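PDB 6OBV: fluvirucin B1 DH domain from module 1 from Actinomadura vulgaris, which probably dehydrates the beta-hydroxyacyl chain carried by an acyl carrier protein to an alpha,beta-unsaturated one, as the module 1 dehydratase domain of fluvirucin B1 polyketide synthase. Local coordinates for residues A[171-176]-A[199-204]; A[205-210]-A[266-271]. One frame throughout, in Å; residues are numbered along the deposited sequence.

Interaction 1: residues A[171-176]-A[199-204]; sequences AAVDVS and AWIRGN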
ATOM      1  N   ALA A 171     -25.869  32.665  27.900  1.00 41.53           N
ATOM      2  CA  ALA A 171     -26.375  32.244  29.202  1.00 44.51           C
ATOM      3  C   ALA A 171     -25.830  30.864  29.529  1.00 43.41           C
ATOM      4  O   ALA A 171     -25.913  29.955  28.698  1.00 43.05           O
ATOM      5  CB  ALA A 171     -27.904  32.215  29.218  1.00 41.55           C
ATOM      6  N   ALA A 172     -25.280  30.711  30.736  1.00 40.58           N
ATOM      7  CA  ALA A 172     -24.748  29.419  31.157  1.00 36.54           C
ATOM      8  C   ALA A 172     -25.865  28.391  31.262  1.00 36.79           C
ATOM      9  O   ALA A 172     -27.019  28.716  31.552  1.00 35.98           O
ATOM     10  CB  ALA A 172     -24.025  29.541  32.500  1.00 34.81           C
ATOM     11  N   VAL A 173     -25.507  27.132  31.020  1.00 40.96           N
ATOM     12  CA  VAL A 173     -26.440  26.015  31.035  1.00 43.15           C
ATOM     13  C   VAL A 173     -25.910  24.961  31.998  1.00 46.00           C
ATOM     14  O   VAL A 173     -24.717  24.642  31.973  1.00 49.16           O
ATOM     15  CB  VAL A 173     -26.615  25.421  29.626  1.00 42.59           C
ATOM     16  CG1 VAL A 173     -27.390  24.103  29.684  1.00 42.39           C
ATOM     17  CG2 VAL A 173     -27.304  26.437  28.734  1.00 42.48           C
ATOM     18  N   ASP A 174     -26.788  24.428  32.848  1.00 45.42           N
ATOM     19  CA  ASP A 174     -26.440  23.273  33.674  1.00 42.99           C
ATOM     20  C   ASP A 174     -26.373  22.033  32.791  1.00 41.97           C
ATOM     21  O   ASP A 174     -27.399  21.582  32.273  1.00 41.29           O
ATOM     22  CB  ASP A 174     -27.464  23.085  34.790  1.00 47.39           C
ATOM     23  CG  ASP A 174     -27.016  22.071  35.836  1.00 50.39           C
ATOM     24  OD1 ASP A 174     -26.022  21.360  35.581  1.00 51.07           O
ATOM     25  OD2 ASP A 174     -27.643  21.999  36.922  1.00 52.12           O
ATOM     26  N   VAL A 175     -25.175  21.477  32.612  1.00 37.19           N
ATOM     27  CA  VAL A 175     -25.012  20.244  31.854  1.00 34.74           C
ATOM     28  C   VAL A 175     -24.671  19.065  32.770  1.00 36.69           C
ATOM     29  O   VAL A 175     -24.143  18.070  32.313  1.00 37.02           O
ATOM     30  CB  VAL A 175     -23.969  20.397  30.725  1.00 36.66           C
ATOM     31  CG1 VAL A 175     -24.380  21.486  29.747  1.00 38.51           C
ATOM     32  CG2 VAL A 175     -22.587  20.689  31.281  1.00 35.60           C
ATOM     33  N   SER A 176     -24.990  19.143  34.064  1.00 47.10           N
ATOM     34  CA  SER A 176     -24.572  18.069  34.961  1.00 43.09           C
ATOM     35  C   SER A 176     -25.294  16.753  34.659  1.00 38.93           C
ATOM     36  O   SER A 176     -24.678  15.686  34.750  1.00 46.12           O
ATOM     37  CB  SER A 176     -24.764  18.491  36.421  1.00 41.73           C
ATOM     38  OG  SER A 176     -26.110  18.791  36.725  1.00 41.20           O
ATOM     39  N   ALA A 199     -21.180  24.841  28.885  1.00 35.61           N
ATOM     40  CA  ALA A 199     -21.908  25.279  27.705  1.00 31.58           C
ATOM     41  C   ALA A 199     -22.743  26.514  28.021  1.00 33.03           C
ATOM     42  O   ALA A 199     -23.262  26.667  29.129  1.00 34.52           O
ATOM     43  CB  ALA A 199     -22.807  24.169  27.164  1.00 31.05           C
ATOM     44  N   TRP A 200     -22.870  27.390  27.019  1.00 34.74           N
ATOM     45  CA  TRP A 200     -23.702  28.585  27.077  1.00 36.01           C
ATOM     46  C   TRP A 200     -24.574  28.660  25.825  1.00 34.37           C
ATOM     47  O   TRP A 200     -24.195  28.173  24.754  1.00 36.27           O
ATOM     48  CB  TRP A 200     -22.867  29.871  27.173  1.00 37.62           C
ATOM     49  CG  TRP A 200     -21.829  29.938  28.277  1.00 40.35           C
ATOM     50  CD1 TRP A 200     -21.903  30.669  29.430  1.00 44.48           C
ATOM     51  CD2 TRP A 200     -20.552  29.282  28.306  1.00 41.96           C
ATOM     52  NE1 TRP A 200     -20.757  30.499  30.181  1.00 41.49           N
ATOM     53  CE2 TRP A 200     -19.914  29.653  29.513  1.00 43.50           C
ATOM     54  CE3 TRP A 200     -19.889  28.413  27.435  1.00 38.21           C
ATOM     55  CZ2 TRP A 200     -18.643  29.184  29.866  1.00 40.95           C
ATOM     56  CZ3 TRP A 200     -18.627  27.950  27.787  1.00 40.47           C
ATOM     57  CH2 TRP A 200     -18.018  28.339  28.990  1.00 38.30           C
ATOM     58  N   ILE A 201     -25.735  29.296  25.950  1.00 30.77           N
ATOM     59  CA  ILE A 201     -26.672  29.432  24.841  1.00 35.26           C
ATOM     60  C   ILE A 201     -26.958  30.904  24.598  1.00 39.17           C
ATOM     61  O   ILE A 201     -27.164  31.670  25.550  1.00 36.69           O
ATOM     62  CB  ILE A 201     -27.971  28.653  25.099  1.00 37.76           C
ATOM     63  CG1 ILE A 201     -27.691  27.149  24.993  1.00 37.85           C
ATOM     64  CG2 ILE A 201     -29.011  29.011  24.080  1.00 37.62           C
ATOM     65  CD1 ILE A 201     -28.861  26.304  25.440  1.00 47.74           C
ATOM     66  N   ARG A 202     -26.950  31.302  23.325  1.00 34.56           N
ATOM     67  CA  ARG A 202     -27.323  32.659  22.928  1.00 36.75           C
ATOM     68  C   ARG A 202     -28.134  32.564  21.644  1.00 40.94           C
ATOM     69  O   ARG A 202     -27.598  32.169  20.602  1.00 36.43           O
ATOM     70  CB  ARG A 202     -26.094  33.548  22.722  1.00 34.82           C
ATOM     71  CG  ARG A 202     -26.483  34.999  22.305  1.00 40.36           C
ATOM     72  CD  ARG A 202     -25.278  35.868  22.023  1.00 40.05           C
ATOM     73  NE  ARG A 202     -24.462  35.349  20.927  1.00 47.50           N
ATOM     74  CZ  ARG A 202     -23.346  35.936  20.508  1.00 49.83           C
ATOM     75  NH1 ARG A 202     -22.935  37.053  21.099  1.00 48.42           N
ATOM     76  NH2 ARG A 202     -22.648  35.413  19.508  1.00 49.53           N
ATOM     77  N   GLY A 203     -29.410  32.945  21.704  1.00 39.17           N
ATOM     78  CA  GLY A 203     -30.272  32.732  20.551  1.00 39.07           C
ATOM     79  C   GLY A 203     -30.250  31.268  20.158  1.00 38.11           C
ATOM     80  O   GLY A 203     -30.301  30.374  21.010  1.00 43.12           O
ATOM     81  N   ASN A 204     -30.129  30.998  18.861  1.00 36.43           N
ATOM     82  CA  ASN A 204     -30.006  29.618  18.402  1.00 40.79           C
ATOM     83  C   ASN A 204     -28.548  29.155  18.256  1.00 40.59           C
ATOM     84  O   ASN A 204     -28.287  28.189  17.528  1.00 38.64           O
ATOM     85  CB  ASN A 204     -30.761  29.422  17.084  1.00 45.76           C
ATOM     86  CG  ASN A 204     -30.270  30.344  15.975  1.00 54.40           C
ATOM     87  OD1 ASN A 204     -29.157  30.886  16.032  1.00 53.88           O
ATOM     88  ND2 ASN A 204     -31.104  30.525  14.954  1.00 57.89           N
TER
HETATM   89  O   HOH W   1     -22.203  24.674  31.796  1.00 33.52           O

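Interaction 2: residues A[205-210]-A[266-271]; sequences EVFAEV and RVHAQP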
ATOM      1  N   GLU A 205     -27.604  29.805  18.946  1.00 41.39           N
ATOM      2  CA  GLU A 205     -26.196  29.423  18.946  1.00 40.44           C
ATOM      3  C   GLU A 205     -25.804  28.817  20.290  1.00 36.86           C
ATOM      4  O   GLU A 205     -26.328  29.197  21.340  1.00 41.38           O
ATOM      5  CB  GLU A 205     -25.289  30.631  18.670  1.00 35.56           C
ATOM      6  CG  GLU A 205     -25.689  31.425  17.445  1.00 49.30           C
ATOM      7  CD  GLU A 205     -24.946  32.742  17.318  1.00 61.03           C
ATOM      8  OE1 GLU A 205     -24.461  33.276  18.336  1.00 65.47           O
ATOM      9  OE2 GLU A 205     -24.846  33.247  16.185  1.00 68.50           O
ATOM     10  N   VAL A 206     -24.845  27.903  20.249  1.00 26.98           N
ATOM     11  CA  VAL A 206     -24.304  27.254  21.436  1.00 34.77           C
ATOM     12  C   VAL A 206     -22.799  27.479  21.486  1.00 32.76           C
ATOM     13  O   VAL A 206     -22.111  27.430  20.459  1.00 27.08           O
ATOM     14  CB  VAL A 206     -24.605  25.742  21.460  1.00 39.44           C
ATOM     15  CG1 VAL A 206     -24.183  25.128  22.795  1.00 38.54           C
ATOM     16  CG2 VAL A 206     -26.059  25.500  21.207  1.00 46.60           C
ATOM     17  N   PHE A 207     -22.294  27.682  22.692  1.00 28.75           N
ATOM     18  CA  PHE A 207     -20.875  27.760  22.963  1.00 30.62           C
ATOM     19  C   PHE A 207     -20.530  26.676  23.972  1.00 35.70           C
ATOM     20  O   PHE A 207     -21.297  26.421  24.907  1.00 41.06           O
ATOM     21  CB  PHE A 207     -20.522  29.133  23.496  1.00 26.01           C
ATOM     22  CG  PHE A 207     -20.905  30.241  22.580  1.00 31.34           C
ATOM     23  CD1 PHE A 207     -20.059  30.620  21.535  1.00 32.91           C
ATOM     24  CD2 PHE A 207     -22.104  30.920  22.751  1.00 34.76           C
ATOM     25  CE1 PHE A 207     -20.417  31.643  20.659  1.00 27.88           C
ATOM     26  CE2 PHE A 207     -22.466  31.955  21.884  1.00 41.45           C
ATOM     27  CZ  PHE A 207     -21.620  32.317  20.838  1.00 35.01           C
ATOM     28  N   ALA A 208     -19.384  26.032  23.786  1.00 29.61           N
ATOM     29  CA  ALA A 208     -19.023  24.892  24.614  1.00 28.37           C
ATOM     30  C   ALA A 208     -17.535  24.922  24.901  1.00 28.80           C
ATOM     31  O   ALA A 208     -16.738  25.474  24.137  1.00 29.79           O
ATOM     32  CB  ALA A 208     -19.385  23.557  23.943  1.00 23.41           C
ATOM     33  N   GLU A 209     -17.168  24.331  26.027  1.00 28.94           N
ATOM     34  CA  GLU A 209     -15.791  23.956  26.293  1.00 30.29           C
ATOM     35  C   GLU A 209     -15.761  22.452  26.485  1.00 35.08           C
ATOM     36  O   GLU A 209     -16.600  21.900  27.205  1.00 31.60           O
ATOM     37  CB  GLU A 209     -15.236  24.677  27.515  1.00 32.14           C
ATOM     38  CG  GLU A 209     -15.221  26.168  27.368  1.00 34.55           C
ATOM     39  CD  GLU A 209     -14.618  26.876  28.574  1.00 43.71           C
ATOM     40  OE1 GLU A 209     -14.356  26.205  29.597  1.00 48.41           O
ATOM     41  OE2 GLU A 209     -14.401  28.107  28.491  1.00 43.18           O
ATOM     42  N   VAL A 210     -14.810  21.800  25.816  1.00 39.16           N
ATOM     43  CA  VAL A 210     -14.718  20.347  25.729  1.00 35.55           C
ATOM     44  C   VAL A 210     -13.272  19.944  26.004  1.00 34.38           C
ATOM     45  O   VAL A 210     -12.345  20.559  25.463  1.00 39.16           O
ATOM     46  CB  VAL A 210     -15.159  19.850  24.339  1.00 33.59           C
ATOM     47  CG1 VAL A 210     -15.229  18.348  24.324  1.00 33.17           C
ATOM     48  CG2 VAL A 210     -16.481  20.460  23.950  1.00 36.08           C
ATOM     49  N   ARG A 266     -12.581  25.273  22.603  1.00 26.23           N
ATOM     50  CA  ARG A 266     -13.853  25.967  22.628  1.00 29.64           C
ATOM     51  C   ARG A 266     -14.602  25.681  21.332  1.00 38.44           C
ATOM     52  O   ARG A 266     -13.995  25.442  20.285  1.00 43.96           O
ATOM     53  CB  ARG A 266     -13.649  27.462  22.791  1.00 32.66           C
ATOM     54  CG  ARG A 266     -12.825  27.874  24.003  1.00 34.28           C
ATOM     55  CD  ARG A 266     -12.353  29.297  23.789  1.00 30.23           C
ATOM     56  NE  ARG A 266     -11.703  29.859  24.956  1.00 37.41           N
ATOM     57  CZ  ARG A 266     -11.317  31.126  25.043  1.00 42.49           C
ATOM     58  NH1 ARG A 266     -11.529  31.951  24.025  1.00 39.73           N
ATOM     59  NH2 ARG A 266     -10.731  31.566  26.146  1.00 34.62           N
ATOM     60  N   VAL A 267     -15.930  25.698  21.410  1.00 34.59           N
ATOM     61  CA  VAL A 267     -16.785  25.329  20.288  1.00 30.74           C
ATOM     62  C   VAL A 267     -17.847  26.397  20.099  1.00 29.05           C
ATOM     63  O   VAL A 267     -18.433  26.886  21.069  1.00 33.80           O
ATOM     64  CB  VAL A 267     -17.432  23.949  20.507  1.00 28.19           C
ATOM     65  CG1 VAL A 267     -18.250  23.539  19.280  1.00 24.85           C
ATOM     66  CG2 VAL A 267     -16.359  22.922  20.794  1.00 29.22           C
ATOM     67  N   HIS A 268     -18.082  26.774  18.848  1.00 32.91           N
ATOM     68  CA  HIS A 268     -19.126  27.727  18.477  1.00 39.02           C
ATOM     69  C   HIS A 268     -19.987  27.062  17.403  1.00 36.18           C
ATOM     70  O   HIS A 268     -19.571  26.957  16.246  1.00 34.01           O
ATOM     71  CB  HIS A 268     -18.499  29.029  17.984  1.00 39.76           C
ATOM     72  CG  HIS A 268     -19.489  30.068  17.553  1.00 40.57           C
ATOM     73  ND1 HIS A 268     -20.794  30.092  17.997  1.00 41.05           N
ATOM     74  CD2 HIS A 268     -19.358  31.127  16.719  1.00 37.96           C
ATOM     75  CE1 HIS A 268     -21.426  31.112  17.446  1.00 38.91           C
ATOM     76  NE2 HIS A 268     -20.577  31.755  16.664  1.00 39.66           N
ATOM     77  N   ALA A 269     -21.180  26.595  17.772  1.00 32.90           N
ATOM     78  CA  ALA A 269     -22.076  25.944  16.820  1.00 28.80           C
ATOM     79  C   ALA A 269     -23.307  26.798  16.570  1.00 30.26           C
ATOM     80  O   ALA A 269     -23.866  27.401  17.494  1.00 28.04           O
ATOM     81  CB  ALA A 269     -22.516  24.568  17.296  1.00 21.96           C
ATOM     82  N   GLN A 270     -23.733  26.836  15.316  1.00 27.14           N
ATOM     83  CA  GLN A 270     -24.954  27.539  14.954  1.00 35.22           C
ATOM     84  C   GLN A 270     -25.549  26.825  13.755  1.00 36.89           C
ATOM     85  O   GLN A 270     -24.826  26.160  13.010  1.00 38.62           O
ATOM     86  CB  GLN A 270     -24.678  29.016  14.634  1.00 38.30           C
ATOM     87  CG  GLN A 270     -23.500  29.204  13.728  1.00 41.13           C
ATOM     88  CD  GLN A 270     -22.903  30.583  13.844  1.00 46.15           C
ATOM     89  OE1 GLN A 270     -23.616  31.562  14.060  1.00 50.73           O
ATOM     90  NE2 GLN A 270     -21.588  30.672  13.701  1.00 38.66           N
ATOM     91  N   PRO A 271     -26.855  26.942  13.540  1.00 38.66           N
ATOM     92  CA  PRO A 271     -27.427  26.318  12.346  1.00 45.45           C
ATOM     93  C   PRO A 271     -26.992  27.070  11.098  1.00 50.28           C
ATOM     94  O   PRO A 271     -26.615  28.245  11.139  1.00 41.20           O
ATOM     95  CB  PRO A 271     -28.944  26.424  12.562  1.00 43.20           C
ATOM     96  CG  PRO A 271     -29.144  27.324  13.781  1.00 38.80           C
ATOM     97  CD  PRO A 271     -27.798  27.883  14.166  1.00 39.34           C
TER
HETATM   98  O   HOH W   2     -11.725  28.527  27.419  1.00 44.51           O

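Interaction 1: residues A[171-176]-A[199-204]
Ala-171 pairs with Ile-201 through two backbone hydrogen bonds, its N giving to Ile-201 O at 2.9 Å and its O taking the Ile-201 N at 2.8 Å. The same carbonyl oxygen also receives a CA-H...O contact from Trp-200. At Ala-172, the partner of Trp-200 in a non-hydrogen-bonded antiparallel pair, CB lies 3.9 Å from Trp-200 CD1; the indole approaches the alanine backbone obliquely, with Trp-200 CD1 3.6 Å from Ala-172 CA. Val-173 donates its N to Ala-199 O along a bent path, 139° at the hydrogen. With CG1 of Val-173 anti to the backbone N (chi1 170°), CG2 lies beside that N and meets Ile-201 CD1 at 3.6 Å. A water accepts from Ala-199 N and lies doubtfully close to Val-173 O, 2.5 Å away. Asp-174 turns away, and its OD1 accepts from both Ser-176 N and Ser-176 OG, the first bond closing an Asx turn. Val-175 comes back toward the strand and sets CG1 4.0 Å from Ala-199 CB. The two bonds between Ala-171 and Ile-201 thus tie the short edge strand to strand 196-202, and beyond them small apolar contacts continue the association.

Interaction 2: residues A[205-210]-A[266-271]
The rings of Phe-207 and His-268 run alongside each other in nearly parallel planes, 15° apart, but are so offset that little of one covers the other. Their centroids are 4.5 Å apart. Phe-207 CE1 covers one face of the imidazole, near its rim, and comes 3.1 Å from His-268 ND1. At the imidazole edge, near its plane, stand Val-206 O and the carboxylate of Glu-205, whose OE1 is 3.8 Å from His-268 CE1; carboxylate and ring are turned 80° to each other. His-268 reaches this place because CG is anti to the backbone N (chi1 179°), whereas Phe-207 CG is anti to its carbonyl carbon. The principal polar partner of Glu-205 is Arg-202, which forms a salt bridge with OE1 and may thereby hold the carboxylate beside the imidazole.

On this same face, Glu-209 and Arg-266 are joined indirectly: a water gives to Glu-209 OE2 at 2.9 Å and accepts from Arg-266 NE in the guanidinium plane. Glu-209 also forms a salt bridge with Arg-198. Arg-266 makes a cation-pi contact with Trp-165, whose NE1 is hydrogen-bonded to Glu-209 OE2. Four backbone bonds fix the antiparallel register, two between Val-206 and Ala-269 and two between Ala-208 and Val-267; those of the first pair are straighter. The reverse face is apolar, with Ala-208 CB 4.0 Å from Val-267 CB and Val-210 CG2 4.0 Å from Val-267 CG2.

That apolar face turns to Ala-236 and Thr-237 of a loop and, through Val-210, to Leu-229 and Ala-232 of helix 227-232. Strand 205-211 lies between strands 196-202 and 264-271, with 277-282 beyond the latter, an antiparallel run consistent with a hot-dog domain of the dehydratase fold.

Overall arrangement
Interactions 1 and 2 are consecutive steps across one antiparallel arrangement: strands 171-173, 196-202, 205-211 and 264-271 lie in that order, and their contact centres are about 9 Å apart. A tight turn through Gly-203 and Asn-204 links the middle two strands, and a probable hydrogen bond from Trp-200 N to Phe-207 O, 2.8 Å, joins them directly. Arg-202 adds a side-chain link, packing NH2 3.5 Å from Phe-207 CZ. Interaction 1 is the outer, surface end and interaction 2 the buried one, about 23 and 16 Å from the chain centre. Both probably belong to the framework of one hot-dog fold of the double hot-dog dehydratase.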